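Local coordinates for protein putative dehydratase (Mesorhizobium loti, PDB 2POZ) that is of unknown function but belongs to the mandelate racemase/muconate lactonizing enzyme family and probably acts as a lyase, perhaps a dehydratase, at residues V8-L13 / L379-T384; G154-Y159 / P198-M203; E270-G275 / E298-R303. All coordinates share one frame; numbering follows the deposited sequence.

Contact 1. Residues V8-L13 / L379-T384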
# COMPACT_ATOMS: atom_id res chain seq x y z
N VAL A 8 -47.25 1.09 18.55
CA VAL A 8 -45.91 0.77 19.04
C VAL A 8 -45.74 1.34 20.44
O VAL A 8 -45.92 2.54 20.65
CB VAL A 8 -44.79 1.38 18.13
CG1 VAL A 8 -43.43 1.03 18.70
CG2 VAL A 8 -44.92 0.87 16.70
N ASN A 9 -45.41 0.48 21.40
CA ASN A 9 -45.20 0.91 22.78
C ASN A 9 -43.71 0.84 23.09
O ASN A 9 -43.03 -0.11 22.71
CB ASN A 9 -45.97 0.01 23.75
CG ASN A 9 -47.47 0.31 23.79
OD1 ASN A 9 -48.27 -0.52 24.20
ND2 ASN A 9 -47.84 1.52 23.38
N ILE A 10 -43.22 1.86 23.80
CA ILE A 10 -41.82 1.93 24.18
C ILE A 10 -41.71 1.92 25.69
O ILE A 10 -42.35 2.72 26.38
CB ILE A 10 -41.19 3.22 23.63
CG1 ILE A 10 -41.35 3.25 22.11
CG2 ILE A 10 -39.71 3.28 24.01
CD1 ILE A 10 -41.31 4.63 21.52
N TYR A 11 -40.89 1.01 26.20
CA TYR A 11 -40.70 0.84 27.64
C TYR A 11 -39.26 1.14 28.04
O TYR A 11 -38.33 0.65 27.40
CB TYR A 11 -41.05 -0.60 28.02
CG TYR A 11 -42.43 -1.04 27.57
CD1 TYR A 11 -43.53 -0.93 28.42
CD2 TYR A 11 -42.64 -1.53 26.27
CE1 TYR A 11 -44.82 -1.30 27.99
CE2 TYR A 11 -43.92 -1.90 25.83
CZ TYR A 11 -45.00 -1.78 26.70
OH TYR A 11 -46.27 -2.13 26.28
N LEU A 12 -39.09 1.95 29.08
CA LEU A 12 -37.77 2.29 29.60
C LEU A 12 -37.76 1.73 31.02
O LEU A 12 -38.21 2.38 31.95
CB LEU A 12 -37.56 3.80 29.60
CG LEU A 12 -36.26 4.34 30.20
CD1 LEU A 12 -35.05 3.63 29.62
CD2 LEU A 12 -36.18 5.84 29.94
N LEU A 13 -37.24 0.52 31.17
CA LEU A 13 -37.21 -0.12 32.47
C LEU A 13 -36.13 0.31 33.43
O LEU A 13 -35.11 0.90 33.06
CB LEU A 13 -37.09 -1.64 32.31
CG LEU A 13 -38.30 -2.50 31.97
CD1 LEU A 13 -38.86 -2.12 30.62
CD2 LEU A 13 -37.89 -3.97 31.99
N LEU A 379 -43.91 1.91 30.82
CA LEU A 379 -44.33 2.45 29.54
C LEU A 379 -43.80 3.87 29.49
O LEU A 379 -44.08 4.66 30.38
CB LEU A 379 -45.86 2.45 29.44
CG LEU A 379 -46.47 2.93 28.12
CD1 LEU A 379 -46.02 2.03 26.96
CD2 LEU A 379 -48.00 2.92 28.25
N TRP A 380 -43.04 4.20 28.45
CA TRP A 380 -42.45 5.53 28.31
C TRP A 380 -43.11 6.34 27.19
O TRP A 380 -43.14 7.57 27.24
CB TRP A 380 -40.96 5.37 28.02
CG TRP A 380 -40.16 6.64 28.05
CD1 TRP A 380 -39.66 7.27 29.17
CD2 TRP A 380 -39.72 7.40 26.93
NE1 TRP A 380 -38.93 8.37 28.79
CE2 TRP A 380 -38.95 8.48 27.42
CE3 TRP A 380 -39.90 7.28 25.54
CZ2 TRP A 380 -38.36 9.43 26.58
CZ3 TRP A 380 -39.31 8.22 24.71
CH2 TRP A 380 -38.55 9.29 25.23
N ALA A 381 -43.63 5.66 26.18
CA ALA A 381 -44.30 6.35 25.08
C ALA A 381 -45.14 5.36 24.29
O ALA A 381 -44.82 4.17 24.23
CB ALA A 381 -43.28 7.03 24.16
N SER A 382 -46.22 5.86 23.71
CA SER A 382 -47.14 5.07 22.90
C SER A 382 -47.39 5.80 21.59
O SER A 382 -47.63 7.00 21.59
CB SER A 382 -48.47 4.87 23.62
OG SER A 382 -48.31 4.03 24.75
N CYS A 383 -47.34 5.07 20.48
CA CYS A 383 -47.57 5.67 19.17
C CYS A 383 -48.67 4.89 18.45
O CYS A 383 -48.53 3.68 18.25
CB CYS A 383 -46.29 5.63 18.32
SG CYS A 383 -44.79 6.07 19.22
N THR A 384 -49.75 5.57 18.08
CA THR A 384 -50.86 4.92 17.39
C THR A 384 -51.32 5.73 16.17
O THR A 384 -52.26 5.26 15.48
CB THR A 384 -52.08 4.74 18.32
OG1 THR A 384 -52.43 6.00 18.90
CG2 THR A 384 -51.77 3.74 19.44
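Tyr11 and Leu379 meet as a CH-pi pair: CD1 of Leu379 lies over the Tyr11 ring, 4.1 Å from its centroid and 29° off the normal. Leu379 reaches the ring because its CG stands anti to the backbone N (chi1 -177°), and Leu379 CD1 also touches Asn9 CB at 3.8 Å. A serine in place of Tyr11 would probably leave Leu379 CD1 without the ring beneath it and Glu24 without its weak hydroxyl partner. Beyond Tyr11, Leu12 lies alongside Trp380, with Leu12 CD2 3.8 Å from Trp380 CD1; that indole also packs on Trp380 of a second subunit. Backbone bonds set these positions. Val8 pairs with Cys383 in both directions, and Ile10 N donates to Ala381 O at 2.8 Å. Ile10 O accepts twice, from Trp380 N at 2.6 Å and from Ala381 N at 3.2 Å, a classic beta bulge that shifts the register by one. Helix 45-59 covers the face carrying Val8, Ile10 and Cys383. The pairing makes 379-383 an outer strand, within this chain, of the antiparallel sheet, completing the N-terminal capping domain of the enolase superfamily with the C-terminal end of the chain.

Contact 2. Residues G154-Y159 / P198-M203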
# COMPACT_ATOMS: atom_id res chain seq x y z
N GLY A 154 -17.31 -22.64 32.21
CA GLY A 154 -15.96 -23.09 31.91
C GLY A 154 -15.16 -21.95 31.32
O GLY A 154 -14.02 -22.13 30.88
N ALA A 155 -15.76 -20.77 31.31
CA ALA A 155 -15.10 -19.59 30.76
C ALA A 155 -15.62 -18.33 31.45
O ALA A 155 -16.81 -18.19 31.74
CB ALA A 155 -15.35 -19.52 29.26
N LEU A 156 -14.70 -17.40 31.70
CA LEU A 156 -15.04 -16.16 32.38
C LEU A 156 -14.43 -14.94 31.69
O LEU A 156 -13.27 -14.99 31.26
CB LEU A 156 -14.52 -16.19 33.83
CG LEU A 156 -14.88 -17.36 34.74
CD1 LEU A 156 -14.01 -17.29 35.99
CD2 LEU A 156 -16.36 -17.33 35.10
N LYS A 157 -15.20 -13.87 31.59
CA LYS A 157 -14.68 -12.63 31.01
C LYS A 157 -14.70 -11.56 32.09
O LYS A 157 -15.63 -11.51 32.90
CB LYS A 157 -15.52 -12.14 29.82
CG LYS A 157 -14.87 -10.93 29.13
CD LYS A 157 -15.55 -10.54 27.81
CE LYS A 157 -16.70 -9.57 28.02
NZ LYS A 157 -17.36 -9.25 26.72
N PHE A 158 -13.69 -10.70 32.11
CA PHE A 158 -13.64 -9.64 33.10
C PHE A 158 -12.80 -8.44 32.65
O PHE A 158 -11.93 -8.56 31.80
CB PHE A 158 -13.12 -10.18 34.45
CG PHE A 158 -11.73 -10.76 34.38
CD1 PHE A 158 -10.66 -10.10 34.95
CD2 PHE A 158 -11.51 -11.99 33.75
CE1 PHE A 158 -9.37 -10.64 34.91
CE2 PHE A 158 -10.22 -12.54 33.70
CZ PHE A 158 -9.15 -11.86 34.28
N TYR A 159 -13.12 -7.29 33.23
CA TYR A 159 -12.44 -6.02 32.95
C TYR A 159 -11.51 -5.80 34.14
O TYR A 159 -11.96 -5.56 35.26
CB TYR A 159 -13.50 -4.92 32.87
CG TYR A 159 -12.97 -3.52 32.67
CD1 TYR A 159 -12.35 -3.14 31.47
CD2 TYR A 159 -13.10 -2.55 33.67
CE1 TYR A 159 -11.88 -1.84 31.27
CE2 TYR A 159 -12.64 -1.25 33.48
CZ TYR A 159 -12.04 -0.90 32.28
OH TYR A 159 -11.61 0.39 32.09
N PRO A 198 -5.97 -23.87 35.82
CA PRO A 198 -5.55 -23.89 34.41
C PRO A 198 -6.60 -24.31 33.37
O PRO A 198 -6.42 -24.05 32.18
CB PRO A 198 -4.37 -24.85 34.43
CG PRO A 198 -4.81 -25.87 35.45
CD PRO A 198 -5.36 -24.99 36.57
N GLU A 199 -7.68 -24.93 33.81
CA GLU A 199 -8.70 -25.40 32.88
C GLU A 199 -9.77 -24.40 32.47
O GLU A 199 -10.50 -24.63 31.51
CB GLU A 199 -9.36 -26.65 33.46
CG GLU A 199 -8.35 -27.74 33.81
CD GLU A 199 -9.01 -29.02 34.27
OE1 GLU A 199 -9.83 -29.57 33.50
OE2 GLU A 199 -8.71 -29.49 35.39
N ILE A 200 -9.87 -23.28 33.18
CA ILE A 200 -10.88 -22.28 32.85
C ILE A 200 -10.38 -21.30 31.78
O ILE A 200 -9.26 -20.80 31.86
CB ILE A 200 -11.30 -21.49 34.11
CG1 ILE A 200 -11.92 -22.45 35.13
CG2 ILE A 200 -12.28 -20.38 33.73
CD1 ILE A 200 -13.19 -23.15 34.66
N GLU A 201 -11.22 -21.05 30.78
CA GLU A 201 -10.86 -20.12 29.72
C GLU A 201 -11.12 -18.72 30.25
O GLU A 201 -12.17 -18.44 30.81
CB GLU A 201 -11.72 -20.37 28.47
CG GLU A 201 -11.71 -21.82 28.00
CD GLU A 201 -12.48 -22.03 26.71
OE1 GLU A 201 -13.62 -21.51 26.59
OE2 GLU A 201 -11.96 -22.73 25.82
N LEU A 202 -10.15 -17.83 30.08
CA LEU A 202 -10.30 -16.47 30.55
C LEU A 202 -10.27 -15.46 29.41
O LEU A 202 -9.39 -15.51 28.54
CB LEU A 202 -9.18 -16.14 31.55
CG LEU A 202 -9.12 -17.03 32.79
CD1 LEU A 202 -7.97 -16.57 33.68
CD2 LEU A 202 -10.44 -16.96 33.55
N MSE A 203 -11.23 -14.56 29.41
CA MSE A 203 -11.28 -13.51 28.39
C MSE A 203 -11.04 -12.20 29.12
O MSE A 203 -11.65 -11.92 30.15
CB MSE A 203 -12.65 -13.48 27.70
CG MSE A 203 -12.94 -14.66 26.78
SE MSE A 203 -13.23 -16.36 27.71
CE MSE A 203 -13.95 -17.39 26.22
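Lys157 and Met203 cross at about a right angle, each placed by its torsions. With chi1 at -173° Lys157 turns CG away from its own N and brings it 3.7 Å from Met203 CB. Met203, a selenomethionine in the crystal, bends at chi2 (70°), which carries its selenium and CE back along the face to Ala155; Met203 CE ends 4.0 Å from Ala155 CB. Glu201 continues this row, its OE1 resting 3.8 Å from Ala155 CB while its charge is paired with Arg125.

The other face is hydrocarbon. Leu156 CG touches Ile200 CG2 at 4.1 Å, its CB meets CD2 of Leu202, and Phe158 brings CE2, at the ring edge, to Leu202 CB.

Four backbone bonds lock the parallel pairing in a zigzag: Glu201 N to Gly154 O, Leu156 N to Glu201 O at 2.9 Å, Met203 N to Leu156 O at 2.8 Å, and Phe158 N to Met203 O at 3.1 Å. The last bond pins the strand just where the Phe158 ring leans by the same carbonyl.

The two strands are neighbours in the parallel barrel, joined through helix 179-196 in a beta-alpha-beta connection. Lys157 extends into the barrel interior, where NZ is held by Glu231, Glu332 and Tyr127; three partners, two of them acidic, should restrain the amine firmly. Outside the barrel, Phe158 and Leu202 pack on helix 179-196, and Leu156 and Ile200 on helix 146-150. On the far edges, strand 123-128 bonds to 155-158, and strand 227-231 lies beyond 201-205.

Contact 3. Residues E270-G275 / E298-R303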
# COMPACT_ATOMS: atom_id res chain seq x y z
N GLU A 270 -11.59 -5.57 6.82
CA GLU A 270 -10.47 -5.19 5.99
C GLU A 270 -9.15 -5.03 6.73
O GLU A 270 -8.09 -5.01 6.10
CB GLU A 270 -10.80 -3.91 5.21
CG GLU A 270 -12.03 -4.08 4.32
CD GLU A 270 -12.16 -2.98 3.28
OE1 GLU A 270 -11.94 -1.80 3.63
OE2 GLU A 270 -12.50 -3.30 2.11
N LEU A 271 -9.20 -4.91 8.05
CA LEU A 271 -7.97 -4.78 8.82
C LEU A 271 -7.33 -6.15 9.01
O LEU A 271 -6.11 -6.26 9.13
CB LEU A 271 -8.25 -4.20 10.21
CG LEU A 271 -8.85 -2.80 10.32
CD1 LEU A 271 -9.15 -2.51 11.78
CD2 LEU A 271 -7.88 -1.78 9.74
N GLN A 272 -8.16 -7.18 9.04
CA GLN A 272 -7.68 -8.54 9.26
C GLN A 272 -6.74 -8.54 10.47
O GLN A 272 -5.64 -9.08 10.42
CB GLN A 272 -6.96 -9.06 8.02
CG GLN A 272 -7.77 -10.10 7.28
CD GLN A 272 -7.22 -10.42 5.91
OE1 GLN A 272 -7.68 -11.35 5.26
NE2 GLN A 272 -6.23 -9.64 5.47
N ALA A 273 -7.21 -7.92 11.54
CA ALA A 273 -6.45 -7.83 12.77
C ALA A 273 -7.15 -8.60 13.89
O ALA A 273 -6.52 -8.98 14.88
CB ALA A 273 -6.29 -6.37 13.17
N CYS A 274 -8.44 -8.84 13.72
CA CYS A 274 -9.26 -9.55 14.70
C CYS A 274 -9.58 -10.97 14.27
O CYS A 274 -9.67 -11.26 13.08
CB CYS A 274 -10.59 -8.80 14.92
SG CYS A 274 -10.38 -7.09 15.45
N GLY A 275 -9.76 -11.84 15.25
CA GLY A 275 -10.11 -13.22 14.96
C GLY A 275 -11.54 -13.48 15.42
O GLY A 275 -12.13 -14.51 15.10
N GLU A 298 -17.36 -14.66 8.05
CA GLU A 298 -16.88 -15.96 7.61
C GLU A 298 -15.95 -15.84 6.41
O GLU A 298 -15.06 -16.67 6.22
CB GLU A 298 -18.06 -16.88 7.25
CG GLU A 298 -18.38 -17.88 8.33
CD GLU A 298 -19.48 -18.86 7.94
OE1 GLU A 298 -19.45 -20.01 8.44
OE2 GLU A 298 -20.37 -18.48 7.15
N ALA A 299 -16.15 -14.82 5.59
CA ALA A 299 -15.30 -14.62 4.42
C ALA A 299 -13.93 -14.10 4.86
O ALA A 299 -13.02 -13.97 4.04
CB ALA A 299 -15.95 -13.64 3.47
N TYR A 300 -13.80 -13.81 6.15
CA TYR A 300 -12.53 -13.32 6.68
C TYR A 300 -11.93 -14.24 7.72
O TYR A 300 -11.09 -13.83 8.52
CB TYR A 300 -12.70 -11.91 7.25
CG TYR A 300 -12.87 -10.87 6.16
CD1 TYR A 300 -14.12 -10.61 5.60
CD2 TYR A 300 -11.77 -10.17 5.67
CE1 TYR A 300 -14.27 -9.69 4.56
CE2 TYR A 300 -11.91 -9.26 4.64
CZ TYR A 300 -13.16 -9.02 4.08
OH TYR A 300 -13.27 -8.11 3.05
N ASN A 301 -12.38 -15.50 7.71
CA ASN A 301 -11.87 -16.51 8.62
C ASN A 301 -12.08 -16.14 10.10
O ASN A 301 -11.26 -16.48 10.96
CB ASN A 301 -10.38 -16.72 8.33
CG ASN A 301 -9.97 -18.17 8.45
OD1 ASN A 301 -10.66 -19.06 7.96
ND2 ASN A 301 -8.83 -18.41 9.09
N MSE A 302 -13.18 -15.47 10.38
CA MSE A 302 -13.50 -15.05 11.74
C MSE A 302 -14.68 -15.79 12.36
O MSE A 302 -15.55 -16.28 11.65
CB MSE A 302 -13.83 -13.56 11.75
CG MSE A 302 -12.67 -12.66 12.01
SE MSE A 302 -13.17 -10.85 11.60
CE MSE A 302 -11.51 -10.28 10.73
N ARG A 303 -14.69 -15.87 13.69
CA ARG A 303 -15.80 -16.52 14.39
C ARG A 303 -16.57 -15.44 15.17
O ARG A 303 -16.13 -14.30 15.26
CB ARG A 303 -15.30 -17.63 15.31
CG ARG A 303 -14.10 -17.25 16.13
CD ARG A 303 -13.63 -18.44 16.96
NE ARG A 303 -12.37 -18.13 17.63
CZ ARG A 303 -11.91 -18.77 18.70
NH1 ARG A 303 -12.59 -19.77 19.23
NH2 ARG A 303 -10.76 -18.40 19.24
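This is a loop-to-loop contact in which Gly275 and Met302 come together where two helix ends turn into neighbouring barrel strands: 270-275 leads from helix 261-269 into strand 276-277, while the segment 298-303 leads from helix 287-298 into strand 303-304. Both therefore lie at the N-terminal ends of the barrel strands, the end away from the active site in this superfamily.

One hydrogen bond joins the two backbones. Arg303 N donates to Gly275 O at 3.2 Å, almost straight at 172°, although the donor is tilted 26° from the carbonyl plane; it begins the parallel pairing that Arg303 continues with Ile277. Arg303 CG rests 3.5 Å from the same Gly275 oxygen. The selenomethionine Met302 reaches across to the other loop. Its chain runs past the Cys274 and Gly275 carbonyl oxygens, with Met302 CG 3.5 Å from Cys274 O; a bend at chi3 (-140°) then sets Met302 CE only 3.1 Å from Cys274 O, a short and perhaps strained approach. Farther along, the Tyr300 ring approaches the other loop more loosely, Tyr300 CD2 lying 4.3 Å from Gln272 OE1 and Tyr300 CE2 4.3 Å from Glu270 N.

Each helix is followed by a residue of positive phi, Gln272 and Asn301, where the chain leaves helical geometry. Asn301 is the C-prime residue of a Schellman motif, and its N returns to Glu298 O.

Polar ends turn to other subunits of the octamer. Tyr300 OH bonds to Glu270 OE2 of a fourth subunit, and Glu270 OE2 to Tyr300 OH of that same subunit, whose Arg266 also holds Gln272 OE1; Arg303 NH2 forms salt bridges with Asp213 and Glu214 of a third. The chemistry is thus divided: packing against backbone carbonyls and one backbone bond across the segments, polar side-chain ends given mainly to other subunits.

From the N terminus, strand 5-12 is the first element of the chain, and its partner 379-383 is the last, so contact 1 closes a loop that takes in nearly the whole protein. Contacts 2 and 3 both nest inside it and follow one another in series: 154-159 with 198-203 closes early in the barrel, 270-275 with 298-303 later, and neither crosses the other. Contact 1 ties the two chain ends together in the capping domain, while the other two each join consecutive strands of the barrel. Their centres are about 22 Å apart, whereas each is about 38 Å from that of contact 1, across the centre of the chain.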